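Local coordinates for protein titin heart isoform N2-B (Homo sapiens, PDB 2BK8) that forms one of the immunoglobulin-like domains of titin, the giant muscle protein, in the part that lies at the M-band and probably contributes structurally there, at residues A[8-13]-A[89-94]; A[29-34]-A[77-82]; A[18-23]-A[59-64]; A[23-28]-A[51-56]. All blocks are in the same frame, centred on the assembly; numbering follows the deposited sequence. Where two conformers were deposited one is given.

How the contacts relate
Leaving the N terminus, the chain first enters contact 1, whose partner is the last strand; it closes the longest loop and holds contacts 2, 3 and 4 within it. Next comes 18-23, which pairs with 59-64 in contact 3. The same strand runs on through C23 into contact 4, where 23-28 meets the turn at 51-56, so contact 4 is enclosed by contact 3. Contact 2 joins 29-34 to 77-82 and crosses both, since its segments alternate with theirs along the chain. Contacts 1 and 2 belong to one sheet of the sandwich, contacts 3 and 4 to the other, and Y53 and I25 pack against V34 between the sheets.

Contact 1. Residues A[8-13]-A[89-94]; sequences IMHAVG and ELFVKG
F91 and H10 set their rings against each other as an offset edge-to-face pair: the phenyl edge is turned to the imidazole face, the centroids are 5.7 Å apart and the planes stand at 64°. F91 CZ sits over that face, while CE2 comes within 3.7 Å of H10 CB. V12 reaches the phenyl rim, its CG2 4.3 Å from F91 CD2. The imidazole is also held by its ND1, which accepts from E89 N at 3.0 Å with the donor 16° out of the ring plane. H10 CG lies anti to the carbonyl carbon (chi1 -56°), which points the ND1 edge of the ring at E89 N. E89 runs alongside it, CG 3.7 Å from H10 CE1, then bends so that its carboxylate leaves for T72 and R96. Replacing F91 with an alanine would probably strip this imidazole face and V12 CG2 of their aromatic neighbour and leave the imidazole freer to shift about its bond to E89 N.

Beneath the side chains the backbones run parallel: A11 N bonds to E89 O, F91 N to A11 O at 2.9 Å, and G13 N to F91 O. Strand 11-13 is the outermost strand of its sheet on this side, with 83-92 next and 71-78 beyond; from the other face of 83-92, L90 turns inward onto V19 and Y21 of strand 19-26.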
loop_
_atom_site.group_PDB
_atom_site.type_symbol
_atom_site.label_atom_id
_atom_site.label_comp_id
_atom_site.label_asym_id
_atom_site.label_seq_id
_atom_site.Cartn_x
_atom_site.Cartn_y
_atom_site.Cartn_z
ATOM N N ILE A 8 -7.826 -2.853 -3.128
ATOM C CA ILE A 8 -7.284 -1.505 -2.984
ATOM C C ILE A 8 -7.582 -0.761 -4.304
ATOM O O ILE A 8 -7.404 -1.324 -5.400
ATOM C CB ILE A 8 -5.771 -1.540 -2.730
ATOM C CG1 ILE A 8 -5.400 -2.336 -1.466
ATOM C CG2 ILE A 8 -5.172 -0.115 -2.638
ATOM C CD1 ILE A 8 -3.867 -2.612 -1.355
ATOM N N MET A 9 -8.065 0.483 -4.201
ATOM C CA MET A 9 -8.381 1.303 -5.396
ATOM C C MET A 9 -7.176 2.071 -5.987
ATOM O O MET A 9 -6.247 2.478 -5.253
ATOM C CB MET A 9 -9.482 2.313 -5.074
ATOM C CG MET A 9 -10.706 1.759 -4.383
ATOM S SD MET A 9 -11.486 0.396 -5.290
ATOM C CE MET A 9 -12.225 1.200 -6.712
ATOM N N HIS A 10 -7.195 2.280 -7.306
ATOM C CA HIS A 10 -6.135 3.055 -7.981
ATOM C C HIS A 10 -6.264 4.517 -7.541
ATOM O O HIS A 10 -7.336 4.905 -7.035
ATOM C CB HIS A 10 -6.249 2.959 -9.524
ATOM C CG HIS A 10 -6.239 1.550 -10.061
ATOM N ND1 HIS A 10 -5.272 0.626 -9.712
ATOM C CD2 HIS A 10 -7.054 0.929 -10.946
ATOM C CE1 HIS A 10 -5.519 -0.516 -10.334
ATOM N NE2 HIS A 10 -6.592 -0.360 -11.091
ATOM N N ALA A 11 -5.211 5.311 -7.797
ATOM C CA ALA A 11 -5.191 6.773 -7.560
ATOM C C ALA A 11 -4.372 7.556 -8.604
ATOM O O ALA A 11 -3.391 7.029 -9.151
ATOM C CB ALA A 11 -4.637 7.052 -6.152
ATOM N N VAL A 12 -4.785 8.796 -8.860
ATOM C CA VAL A 12 -3.989 9.788 -9.626
ATOM C C VAL A 12 -3.291 10.714 -8.627
ATOM O O VAL A 12 -3.943 11.296 -7.753
ATOM C CB VAL A 12 -4.850 10.624 -10.585
ATOM C CG1 VAL A 12 -4.013 11.776 -11.223
ATOM C CG2 VAL A 12 -5.443 9.767 -11.693
ATOM N N GLY A 13 -1.982 10.870 -8.782
ATOM C CA GLY A 13 -1.207 11.762 -7.913
ATOM C C GLY A 13 -0.796 12.965 -8.737
ATOM O O GLY A 13 -0.373 12.818 -9.885
ATOM N N GLU A 89 -2.494 0.801 -8.634
ATOM C CA GLU A 89 -1.621 1.657 -9.427
ATOM C C GLU A 89 -1.658 3.093 -8.904
ATOM O O GLU A 89 -2.683 3.532 -8.319
ATOM C CB GLU A 89 -2.092 1.652 -10.882
ATOM C CG GLU A 89 -2.125 0.246 -11.490
ATOM C CD GLU A 89 -0.718 -0.296 -11.652
ATOM O OE1 GLU A 89 0.069 0.281 -12.424
ATOM O OE2 GLU A 89 -0.382 -1.286 -10.978
ATOM N N LEU A 90 -0.578 3.830 -9.163
ATOM C CA LEU A 90 -0.520 5.284 -8.987
ATOM C C LEU A 90 -0.184 5.837 -10.377
ATOM O O LEU A 90 0.820 5.417 -10.985
ATOM C CB LEU A 90 0.583 5.682 -7.978
ATOM C CG LEU A 90 0.593 7.114 -7.426
ATOM C CD1 LEU A 90 1.484 7.207 -6.157
ATOM C CD2 LEU A 90 1.039 8.106 -8.471
ATOM N N PHE A 91 -1.055 6.690 -10.910
ATOM C CA PHE A 91 -0.832 7.366 -12.203
ATOM C C PHE A 91 -0.455 8.842 -11.968
ATOM O O PHE A 91 -1.192 9.560 -11.304
ATOM C CB PHE A 91 -2.080 7.304 -13.107
ATOM C CG PHE A 91 -2.793 5.961 -13.106
ATOM C CD1 PHE A 91 -2.264 4.860 -13.793
ATOM C CD2 PHE A 91 -4.017 5.823 -12.462
ATOM C CE1 PHE A 91 -2.934 3.625 -13.783
ATOM C CE2 PHE A 91 -4.696 4.594 -12.453
ATOM C CZ PHE A 91 -4.157 3.503 -13.120
ATOM N N VAL A 92 0.685 9.261 -12.529
ATOM C CA VAL A 92 1.112 10.682 -12.620
ATOM C C VAL A 92 1.090 11.209 -14.074
ATOM O O VAL A 92 1.600 10.550 -14.989
ATOM C CB VAL A 92 2.543 10.871 -12.007
ATOM C CG1 VAL A 92 2.986 12.367 -12.029
ATOM C CG2 VAL A 92 2.622 10.308 -10.593
ATOM N N LYS A 93 0.529 12.399 -14.285
ATOM C CA LYS A 93 0.487 13.045 -15.619
ATOM C C LYS A 93 1.887 13.198 -16.234
ATOM O O LYS A 93 2.805 13.623 -15.551
ATOM C CB LYS A 93 -0.213 14.408 -15.537
ATOM C CG LYS A 93 -0.424 15.071 -16.886
ATOM C CD LYS A 93 -1.633 16.000 -16.853
ATOM C CE LYS A 93 -2.081 16.411 -18.261
ATOM N NZ LYS A 93 -1.234 17.500 -18.852
ATOM N N GLY A 94 2.054 12.777 -17.494
ATOM C CA GLY A 94 3.356 12.872 -18.198
ATOM C C GLY A 94 4.191 11.589 -18.263
ATOM O O GLY A 94 5.214 11.556 -18.965
HETATM O O HOH W 1 -0.755 13.988 -12.299
#

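Contact 2. Residues A[29-34]-A[77-82]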
loop_
_atom_site.group_PDB
_atom_site.type_symbol
_atom_site.label_atom_id
_atom_site.label_comp_id
_atom_site.label_asym_id
_atom_site.label_seq_id
_atom_site.Cartn_x
_atom_site.Cartn_y
_atom_site.Cartn_z
ATOM N N ASP A 29 -5.324 -11.404 13.077
ATOM C CA ASP A 29 -5.153 -11.753 14.494
ATOM C C ASP A 29 -3.861 -11.151 15.083
ATOM O O ASP A 29 -3.236 -10.276 14.457
ATOM C CB ASP A 29 -5.256 -13.276 14.720
ATOM C CG ASP A 29 -4.105 -14.063 14.095
ATOM O OD1 ASP A 29 -3.068 -13.488 13.714
ATOM O OD2 ASP A 29 -4.235 -15.303 14.017
ATOM N N GLN A 30 -3.471 -11.623 16.271
ATOM C CA GLN A 30 -2.303 -11.088 16.979
ATOM C C GLN A 30 -0.977 -11.331 16.268
ATOM O O GLN A 30 0.016 -10.684 16.603
ATOM C CB GLN A 30 -2.231 -11.575 18.448
ATOM C CG GLN A 30 -1.943 -13.075 18.662
ATOM C CD GLN A 30 -0.448 -13.428 18.696
ATOM O OE1 GLN A 30 0.360 -12.734 19.315
ATOM N NE2 GLN A 30 -0.089 -14.525 18.040
ATOM N N SER A 31 -0.943 -12.261 15.312
ATOM C CA SER A 31 0.300 -12.520 14.573
ATOM C C SER A 31 0.412 -11.777 13.222
ATOM O O SER A 31 1.464 -11.814 12.562
ATOM C CB SER A 31 0.541 -14.035 14.412
ATOM O OG SER A 31 -0.220 -14.568 13.345
ATOM N N THR A 32 -0.654 -11.083 12.814
ATOM C CA THR A 32 -0.685 -10.388 11.528
ATOM C C THR A 32 0.364 -9.260 11.447
ATOM O O THR A 32 0.403 -8.406 12.332
ATOM C CB THR A 32 -2.094 -9.816 11.257
ATOM O OG1 THR A 32 -3.056 -10.876 11.347
ATOM C CG2 THR A 32 -2.163 -9.180 9.877
ATOM N N GLN A 33 1.208 -9.284 10.404
ATOM C CA GLN A 33 2.211 -8.228 10.098
ATOM C C GLN A 33 2.017 -7.739 8.648
ATOM O O GLN A 33 1.861 -8.545 7.737
ATOM C CB GLN A 33 3.663 -8.728 10.290
ATOM C CG GLN A 33 4.752 -7.699 9.844
ATOM C CD GLN A 33 6.178 -8.247 9.873
ATOM O OE1 GLN A 33 6.570 -9.064 9.023
ATOM N NE2 GLN A 33 6.968 -7.785 10.846
ATOM N N VAL A 34 2.080 -6.422 8.429
ATOM C CA VAL A 34 1.825 -5.848 7.093
ATOM C C VAL A 34 3.062 -5.140 6.588
ATOM O O VAL A 34 3.711 -4.425 7.360
ATOM C CB VAL A 34 0.688 -4.797 7.149
ATOM C CG1 VAL A 34 0.500 -4.083 5.776
ATOM C CG2 VAL A 34 -0.593 -5.438 7.624
ATOM N N VAL A 77 0.431 -9.151 3.406
ATOM C CA VAL A 77 -0.046 -9.510 4.745
ATOM C C VAL A 77 0.373 -10.923 5.117
ATOM O O VAL A 77 0.177 -11.849 4.343
ATOM C CB VAL A 77 -1.577 -9.304 4.878
ATOM C CG1 VAL A 77 -1.912 -9.151 6.293
ATOM C CG2 VAL A 77 -1.980 -7.964 4.174
ATOM N N VAL A 78 1.005 -11.068 6.280
ATOM C CA VAL A 78 1.551 -12.363 6.720
ATOM C C VAL A 78 1.159 -12.625 8.161
ATOM O O VAL A 78 1.286 -11.740 9.011
ATOM C CB VAL A 78 3.111 -12.404 6.611
ATOM C CG1 VAL A 78 3.674 -13.731 7.089
ATOM C CG2 VAL A 78 3.555 -12.144 5.193
ATOM N N ASN A 79 0.658 -13.835 8.417
ATOM C CA ASN A 79 0.545 -14.370 9.781
ATOM C C ASN A 79 1.056 -15.787 9.953
ATOM O O ASN A 79 1.771 -16.303 9.093
ATOM C CB ASN A 79 -0.858 -14.188 10.390
ATOM C CG ASN A 79 -1.921 -15.057 9.752
ATOM O OD1 ASN A 79 -1.695 -15.748 8.754
ATOM N ND2 ASN A 79 -3.114 -15.012 10.336
ATOM N N ASP A 80 0.672 -16.398 11.075
ATOM C CA ASP A 80 1.112 -17.736 11.493
ATOM C C ASP A 80 0.516 -18.863 10.659
ATOM O O ASP A 80 0.864 -20.044 10.850
ATOM C CB ASP A 80 0.741 -17.946 12.963
ATOM C CG ASP A 80 1.721 -17.286 13.929
ATOM O OD1 ASP A 80 2.761 -16.747 13.497
ATOM O OD2 ASP A 80 1.457 -17.338 15.147
ATOM N N TYR A 81 -0.400 -18.517 9.762
ATOM C CA TYR A 81 -1.134 -19.507 8.973
ATOM C C TYR A 81 -0.842 -19.424 7.480
ATOM O O TYR A 81 -0.909 -20.436 6.779
ATOM C CB TYR A 81 -2.639 -19.394 9.234
ATOM C CG TYR A 81 -3.025 -19.739 10.657
ATOM C CD1 TYR A 81 -2.868 -21.037 11.146
ATOM C CD2 TYR A 81 -3.537 -18.769 11.517
ATOM C CE1 TYR A 81 -3.215 -21.361 12.455
ATOM C CE2 TYR A 81 -3.891 -19.085 12.831
ATOM C CZ TYR A 81 -3.725 -20.379 13.290
ATOM O OH TYR A 81 -4.071 -20.702 14.585
ATOM N N GLY A 82 -0.520 -18.229 7.004
ATOM C CA GLY A 82 -0.155 -18.034 5.608
ATOM C C GLY A 82 0.024 -16.570 5.264
ATOM O O GLY A 82 0.416 -15.768 6.110
#
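S31 and D80 meet through a side-chain hydroxyl and a backbone amide: S31 OG accepts from D80 N at 3.0 Å. The same hydroxyl donates to D29 OD1 on the syn side of the carboxylate, and OD1 takes a second bond, 2.9 Å from S31 N, from above the carboxylate plane. This last bond makes an Asx turn within the type I turn from D29 to T32; D29 CG stands between its backbone N and carbonyl carbon (chi1 67°), which brings OD1 back over the turn. T32 OG1 ties the same turn by accepting from D29 N. With an alanine in place of D29, the S31 amide and hydroxyl would probably lose their shared acceptor, and the hydroxyl would be freer to turn away from D80 N.

On the facing turn, N79 OD1 receives both Y81 N and G82 N from one face of its amide. N79 ND2 is buried with no partner in the model; it lies 3.7 Å from D29 OD1, the two side chains crossing at about a right angle.

Backbone bonds take over where strand 33-38 begins and strand 71-78 ends: Q33 and V78 exchange two, Q33 N to V78 O at 2.8 Å and V78 N to Q33 O at 3.0 Å.

The apolar contacts lie on the face of V34 and V77. V77 CG1 touches T32 CG2 at 3.6 Å and V34 CG2 at 4.2 Å.

This is antiparallel pairing of strands C and F in an immunoglobulin sandwich, with the BC and FG loops laid side by side at one end, the positions of CDR1 and CDR3 in antibody variable domains.

Contact 3. Residues A[18-23]-A[59-64]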
loop_
_atom_site.group_PDB
_atom_site.type_symbol
_atom_site.label_atom_id
_atom_site.label_comp_id
_atom_site.label_asym_id
_atom_site.label_seq_id
_atom_site.Cartn_x
_atom_site.Cartn_y
_atom_site.Cartn_z
ATOM N N HIS A 18 -0.282 14.478 -2.501
ATOM C CA HIS A 18 -0.250 13.147 -1.893
ATOM C C HIS A 18 -1.369 12.218 -2.426
ATOM O O HIS A 18 -2.321 12.698 -3.068
ATOM C CB HIS A 18 -0.301 13.281 -0.350
ATOM C CG HIS A 18 -1.649 13.680 0.196
ATOM N ND1 HIS A 18 -2.002 14.988 0.418
ATOM C CD2 HIS A 18 -2.715 12.940 0.587
ATOM C CE1 HIS A 18 -3.229 15.049 0.907
ATOM N NE2 HIS A 18 -3.680 13.815 1.034
ATOM N N VAL A 19 -1.259 10.901 -2.182
ATOM C CA VAL A 19 -2.371 9.955 -2.400
ATOM C C VAL A 19 -2.399 8.985 -1.215
ATOM O O VAL A 19 -1.423 8.921 -0.457
ATOM C CB VAL A 19 -2.276 9.142 -3.738
ATOM C CG1 VAL A 19 -2.189 10.082 -4.956
ATOM C CG2 VAL A 19 -1.124 8.125 -3.702
ATOM N N LYS A 20 -3.488 8.223 -1.055
ATOM C CA LYS A 20 -3.582 7.190 -0.018
ATOM C C LYS A 20 -4.047 5.882 -0.613
ATOM O O LYS A 20 -4.783 5.881 -1.618
ATOM C CB LYS A 20 -4.589 7.622 1.071
ATOM C CG LYS A 20 -5.985 7.993 0.529
ATOM C CD LYS A 20 -7.079 8.058 1.613
ATOM C CE LYS A 20 -8.485 7.741 1.054
ATOM N NZ LYS A 20 -8.737 8.300 -0.315
ATOM N N TYR A 21 -3.637 4.786 0.024
ATOM C CA TYR A 21 -4.132 3.452 -0.277
ATOM C C TYR A 21 -4.650 2.793 1.020
ATOM O O TYR A 21 -3.980 2.805 2.052
ATOM C CB TYR A 21 -3.052 2.566 -0.939
ATOM C CG TYR A 21 -2.660 3.105 -2.290
ATOM C CD1 TYR A 21 -3.476 2.894 -3.423
ATOM C CD2 TYR A 21 -1.512 3.898 -2.440
ATOM C CE1 TYR A 21 -3.119 3.438 -4.677
ATOM C CE2 TYR A 21 -1.165 4.400 -3.660
ATOM C CZ TYR A 21 -1.979 4.191 -4.769
ATOM O OH TYR A 21 -1.604 4.761 -5.973
ATOM N N VAL A 22 -5.825 2.192 0.941
ATOM C CA VAL A 22 -6.454 1.575 2.107
ATOM C C VAL A 22 -6.759 0.117 1.797
ATOM O O VAL A 22 -7.478 -0.205 0.813
ATOM C CB VAL A 22 -7.778 2.304 2.507
ATOM C CG1 VAL A 22 -8.511 1.518 3.632
ATOM C CG2 VAL A 22 -7.524 3.749 2.902
ATOM N N CYS A 23 -6.244 -0.768 2.646
ATOM C CA CYS A 23 -6.473 -2.195 2.470
ATOM C C CYS A 23 -7.090 -2.781 3.739
ATOM O O CYS A 23 -6.475 -2.766 4.815
ATOM C CB CYS A 23 -5.160 -2.927 2.105
ATOM S SG CYS A 23 -5.382 -4.773 1.875
ATOM N N ILE A 59 -3.043 1.299 6.042
ATOM C CA ILE A 59 -3.087 2.569 5.311
ATOM C C ILE A 59 -1.677 3.043 4.926
ATOM O O ILE A 59 -0.778 3.143 5.781
ATOM C CB ILE A 59 -3.842 3.691 6.114
ATOM C CG1 ILE A 59 -5.249 3.248 6.531
ATOM C CG2 ILE A 59 -3.829 5.014 5.346
ATOM C CD1 ILE A 59 -6.021 4.307 7.378
ATOM N N LEU A 60 -1.482 3.268 3.633
ATOM C CA LEU A 60 -0.267 3.872 3.091
ATOM C C LEU A 60 -0.561 5.258 2.526
ATOM O O LEU A 60 -1.372 5.421 1.625
ATOM C CB LEU A 60 0.379 2.986 1.988
ATOM C CG LEU A 60 1.496 3.687 1.178
ATOM C CD1 LEU A 60 2.774 3.924 2.017
ATOM C CD2 LEU A 60 1.834 2.861 -0.089
ATOM N N TYR A 61 0.119 6.268 3.051
ATOM C CA TYR A 61 0.058 7.621 2.496
ATOM C C TYR A 61 1.384 7.974 1.834
ATOM O O TYR A 61 2.435 7.933 2.481
ATOM C CB TYR A 61 -0.263 8.634 3.580
ATOM C CG TYR A 61 -1.730 8.934 3.728
ATOM C CD1 TYR A 61 -2.570 8.027 4.349
ATOM C CD2 TYR A 61 -2.276 10.118 3.249
ATOM C CE1 TYR A 61 -3.919 8.286 4.502
ATOM C CE2 TYR A 61 -3.639 10.393 3.387
ATOM C CZ TYR A 61 -4.454 9.460 4.010
ATOM O OH TYR A 61 -5.808 9.693 4.207
ATOM N N VAL A 62 1.319 8.324 0.547
ATOM C CA VAL A 62 2.521 8.758 -0.219
ATOM C C VAL A 62 2.575 10.271 -0.390
ATOM O O VAL A 62 1.637 10.838 -0.943
ATOM C CB VAL A 62 2.544 8.143 -1.644
ATOM C CG1 VAL A 62 3.858 8.548 -2.366
ATOM C CG2 VAL A 62 2.368 6.604 -1.606
ATOM N N LYS A 63 3.671 10.908 0.071
ATOM C CA LYS A 63 3.866 12.374 0.109
ATOM C C LYS A 63 4.763 12.933 -1.005
ATOM O O LYS A 63 5.529 12.188 -1.609
ATOM C CB LYS A 63 4.472 12.787 1.458
ATOM C CG LYS A 63 3.506 12.752 2.631
ATOM C CD LYS A 63 2.723 11.444 2.684
ATOM C CE LYS A 63 1.273 11.750 2.928
ATOM N NZ LYS A 63 0.567 10.557 3.445
ATOM N N ASP A 64 4.712 14.258 -1.203
ATOM C CA ASP A 64 5.575 14.983 -2.150
ATOM C C ASP A 64 5.690 14.261 -3.489
ATOM O O ASP A 64 6.769 13.864 -3.904
ATOM C CB ASP A 64 6.982 15.217 -1.558
ATOM C CG ASP A 64 6.969 16.083 -0.328
ATOM O OD1 ASP A 64 6.672 17.289 -0.456
ATOM O OD2 ASP A 64 7.303 15.572 0.767
#
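K20 lays its CB over one face of the Y61 ring, a CH-pi contact 3.5 Å from the ring centroid and 15° off the normal. The Y61 first torsion, -93°, lies away from the usual staggered positions and leans the ring across toward the facing strand. I59 CG2, from the ring's own strand, fills in at its edge.

The second aromatic contact is looser. H18 swings CG between its backbone N and carbonyl carbon, and its imidazole ends alongside Y61, pointing the same way. H18 CD2 is 3.9 Å from Y61 CE2; the centroids are 5.9 Å apart with planes at 31°, neither a stack nor edge-to-face.

Four backbone hydrogen bonds hold the strands in register. V19 and V62 exchange a pair, with V62 N to V19 O at 3.0 Å, and Y21 and L60 another, with Y21 N to L60 O at 2.8 Å. Between these pairs, and beyond the second, K20 faces Y61 and V22 faces I59 as non-hydrogen-bonded pairs.

Apolar packing differs by face. On the outer one, V22 CG2 rests 4.3 Å from I59 CG1. On the inner one, V19 meets V62, and Y21 CD2 lies 4.2 Å from L60 CD2; the Y21 hydroxyl reaches across to E89 O, and its ring meets that of Y73.

These are strands B and E of an immunoglobulin I-set domain. C23, just past the last pair, touches C75 of the opposite sheet, the two cysteines characteristic of the immunoglobulin core.

Contact 4. Residues A[23-28]-A[51-56]; sequences CKIENY and ITYEDG
Y28 lies flat over the peptide of D55 and G56. G56 CA is 3.7 Å from the ring centroid, 21° off the normal, a CH-pi contact, and G56 N sits above the middle of the ring while D55 C is nearer the rim of the same face. Y28 CG stands between its backbone N and carbonyl carbon (chi1 62°), which folds the ring back from the loop onto this turn. There is little room beneath it: any CB on G56 would run into Y28 CE2, and the residue's positive phi also suits glycine.

At the far end of the ring D55 brings its carboxylate round to the hydroxyl. Y28 OH makes a weak bond to D55 OD1 at 2.9 Å, the carboxylate plane standing 88° from that of the ring. At the near end Y53 comes in obliquely, its OH 3.4 Å from Y28 CB; this hydroxyl also takes a weak bond from G56 N at 3.3 Å.

I25 and Y53 cross at about a right angle, I25 CD1 touching Y53 CE1 at 3.8 Å. The backbone adds a single straight bond, I25 N to G56 O at 2.8 Å.

G56 thus sits in the turn between strands 49-54 and 57-62, fastened to the end of strand 19-26. That strand pairs with 57-62 through C23 and A58, and on its other edge with 4-5 through E26 and V4. Across the sandwich, I25 rests on V34 and V77, and Y53 packs on V34 of strand 33-38.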
loop_
_atom_site.group_PDB
_atom_site.type_symbol
_atom_site.label_atom_id
_atom_site.label_comp_id
_atom_site.label_asym_id
_atom_site.label_seq_id
_atom_site.Cartn_x
_atom_site.Cartn_y
_atom_site.Cartn_z
ATOM N N CYS A 23 -6.244 -0.768 2.646
ATOM C CA CYS A 23 -6.473 -2.195 2.470
ATOM C C CYS A 23 -7.090 -2.781 3.739
ATOM O O CYS A 23 -6.475 -2.766 4.815
ATOM C CB CYS A 23 -5.160 -2.927 2.105
ATOM S SG CYS A 23 -5.382 -4.773 1.875
ATOM N N LYS A 24 -8.305 -3.307 3.612
ATOM C CA LYS A 24 -9.000 -3.921 4.745
ATOM C C LYS A 24 -8.801 -5.465 4.801
ATOM O O LYS A 24 -9.019 -6.156 3.808
ATOM C CB LYS A 24 -10.500 -3.529 4.684
ATOM C CG LYS A 24 -11.273 -3.671 5.963
ATOM C CD LYS A 24 -12.706 -3.173 5.765
ATOM C CE LYS A 24 -13.614 -3.694 6.855
ATOM N NZ LYS A 24 -15.071 -3.568 6.551
ATOM N N ILE A 25 -8.321 -5.963 5.937
ATOM C CA ILE A 25 -8.009 -7.402 6.113
ATOM C C ILE A 25 -9.100 -8.185 6.836
ATOM O O ILE A 25 -9.600 -7.757 7.879
ATOM C CB ILE A 25 -6.592 -7.565 6.769
ATOM C CG1 ILE A 25 -5.524 -7.012 5.818
ATOM C CG2 ILE A 25 -6.256 -9.028 6.988
ATOM C CD1 ILE A 25 -4.521 -6.004 6.434
ATOM N N GLU A 26 -9.476 -9.334 6.254
ATOM C CA GLU A 26 -10.404 -10.271 6.895
ATOM C C GLU A 26 -9.606 -11.307 7.679
ATOM O O GLU A 26 -8.570 -11.793 7.206
ATOM C CB GLU A 26 -11.292 -10.927 5.845
ATOM C CG GLU A 26 -12.170 -10.014 4.980
ATOM C CD GLU A 26 -13.073 -9.031 5.760
ATOM O OE1 GLU A 26 -13.807 -9.458 6.679
ATOM O OE2 GLU A 26 -13.081 -7.828 5.402
ATOM N N ASN A 27 -10.111 -11.657 8.867
ATOM C CA ASN A 27 -9.535 -12.683 9.759
ATOM C C ASN A 27 -8.075 -12.435 10.169
ATOM O O ASN A 27 -7.259 -13.366 10.270
ATOM C CB ASN A 27 -9.741 -14.112 9.213
ATOM C CG ASN A 27 -11.176 -14.388 8.778
ATOM O OD1 ASN A 27 -12.048 -14.660 9.605
ATOM N ND2 ASN A 27 -11.411 -14.375 7.463
ATOM N N TYR A 28 -7.759 -11.154 10.369
ATOM C CA TYR A 28 -6.547 -10.739 11.070
ATOM C C TYR A 28 -6.525 -11.247 12.526
ATOM O O TYR A 28 -7.582 -11.508 13.135
ATOM C CB TYR A 28 -6.417 -9.210 11.017
ATOM C CG TYR A 28 -7.555 -8.472 11.690
ATOM C CD1 TYR A 28 -7.501 -8.157 13.047
ATOM C CD2 TYR A 28 -8.705 -8.118 10.978
ATOM C CE1 TYR A 28 -8.558 -7.499 13.667
ATOM C CE2 TYR A 28 -9.746 -7.444 11.584
ATOM C CZ TYR A 28 -9.680 -7.137 12.919
ATOM O OH TYR A 28 -10.725 -6.482 13.537
ATOM N N ILE A 51 2.824 5.218 7.152
ATOM C CA ILE A 51 2.287 3.852 7.105
ATOM C C ILE A 51 1.783 3.489 8.483
ATOM O O ILE A 51 2.498 3.630 9.491
ATOM C CB ILE A 51 3.361 2.820 6.671
ATOM C CG1 ILE A 51 3.915 3.153 5.275
ATOM C CG2 ILE A 51 2.782 1.383 6.650
ATOM C CD1 ILE A 51 5.172 2.334 4.895
ATOM N N THR A 52 0.540 3.001 8.515
ATOM C CA THR A 52 -0.061 2.546 9.770
ATOM C C THR A 52 -0.805 1.210 9.570
ATOM O O THR A 52 -1.306 0.914 8.483
ATOM C CB THR A 52 -1.027 3.599 10.383
ATOM O OG1 THR A 52 -2.019 3.946 9.406
ATOM C CG2 THR A 52 -0.264 4.894 10.801
ATOM N N TYR A 53 -0.847 0.410 10.630
ATOM C CA TYR A 53 -1.706 -0.792 10.650
ATOM C C TYR A 53 -2.288 -1.003 12.035
ATOM O O TYR A 53 -1.537 -1.078 13.009
ATOM C CB TYR A 53 -0.983 -2.075 10.193
ATOM C CG TYR A 53 -1.855 -3.287 10.467
ATOM C CD1 TYR A 53 -2.972 -3.561 9.668
ATOM C CD2 TYR A 53 -1.610 -4.109 11.570
ATOM C CE1 TYR A 53 -3.834 -4.657 9.962
ATOM C CE2 TYR A 53 -2.451 -5.182 11.874
ATOM C CZ TYR A 53 -3.562 -5.448 11.067
ATOM O OH TYR A 53 -4.375 -6.524 11.376
ATOM N N GLU A 54 -3.621 -1.109 12.119
ATOM C CA GLU A 54 -4.334 -1.375 13.389
ATOM C C GLU A 54 -5.677 -2.020 13.080
ATOM O O GLU A 54 -6.369 -1.558 12.156
ATOM C CB GLU A 54 -4.607 -0.082 14.178
ATOM C CG GLU A 54 -3.492 0.954 14.103
ATOM C CD GLU A 54 -3.657 2.113 15.049
ATOM O OE1 GLU A 54 -4.461 2.000 16.005
ATOM O OE2 GLU A 54 -2.947 3.135 14.859
ATOM N N ASP A 55 -6.041 -3.073 13.834
ATOM C CA ASP A 55 -7.402 -3.596 13.847
ATOM C C ASP A 55 -7.919 -3.913 12.428
ATOM O O ASP A 55 -9.051 -3.558 12.073
ATOM C CB ASP A 55 -8.308 -2.595 14.580
ATOM C CG ASP A 55 -9.683 -3.146 14.913
ATOM O OD1 ASP A 55 -9.841 -4.347 15.227
ATOM O OD2 ASP A 55 -10.635 -2.350 14.906
ATOM N N GLY A 56 -7.077 -4.572 11.625
ATOM C CA GLY A 56 -7.441 -4.990 10.258
ATOM C C GLY A 56 -7.484 -3.953 9.163
ATOM O O GLY A 56 -7.928 -4.223 8.031
#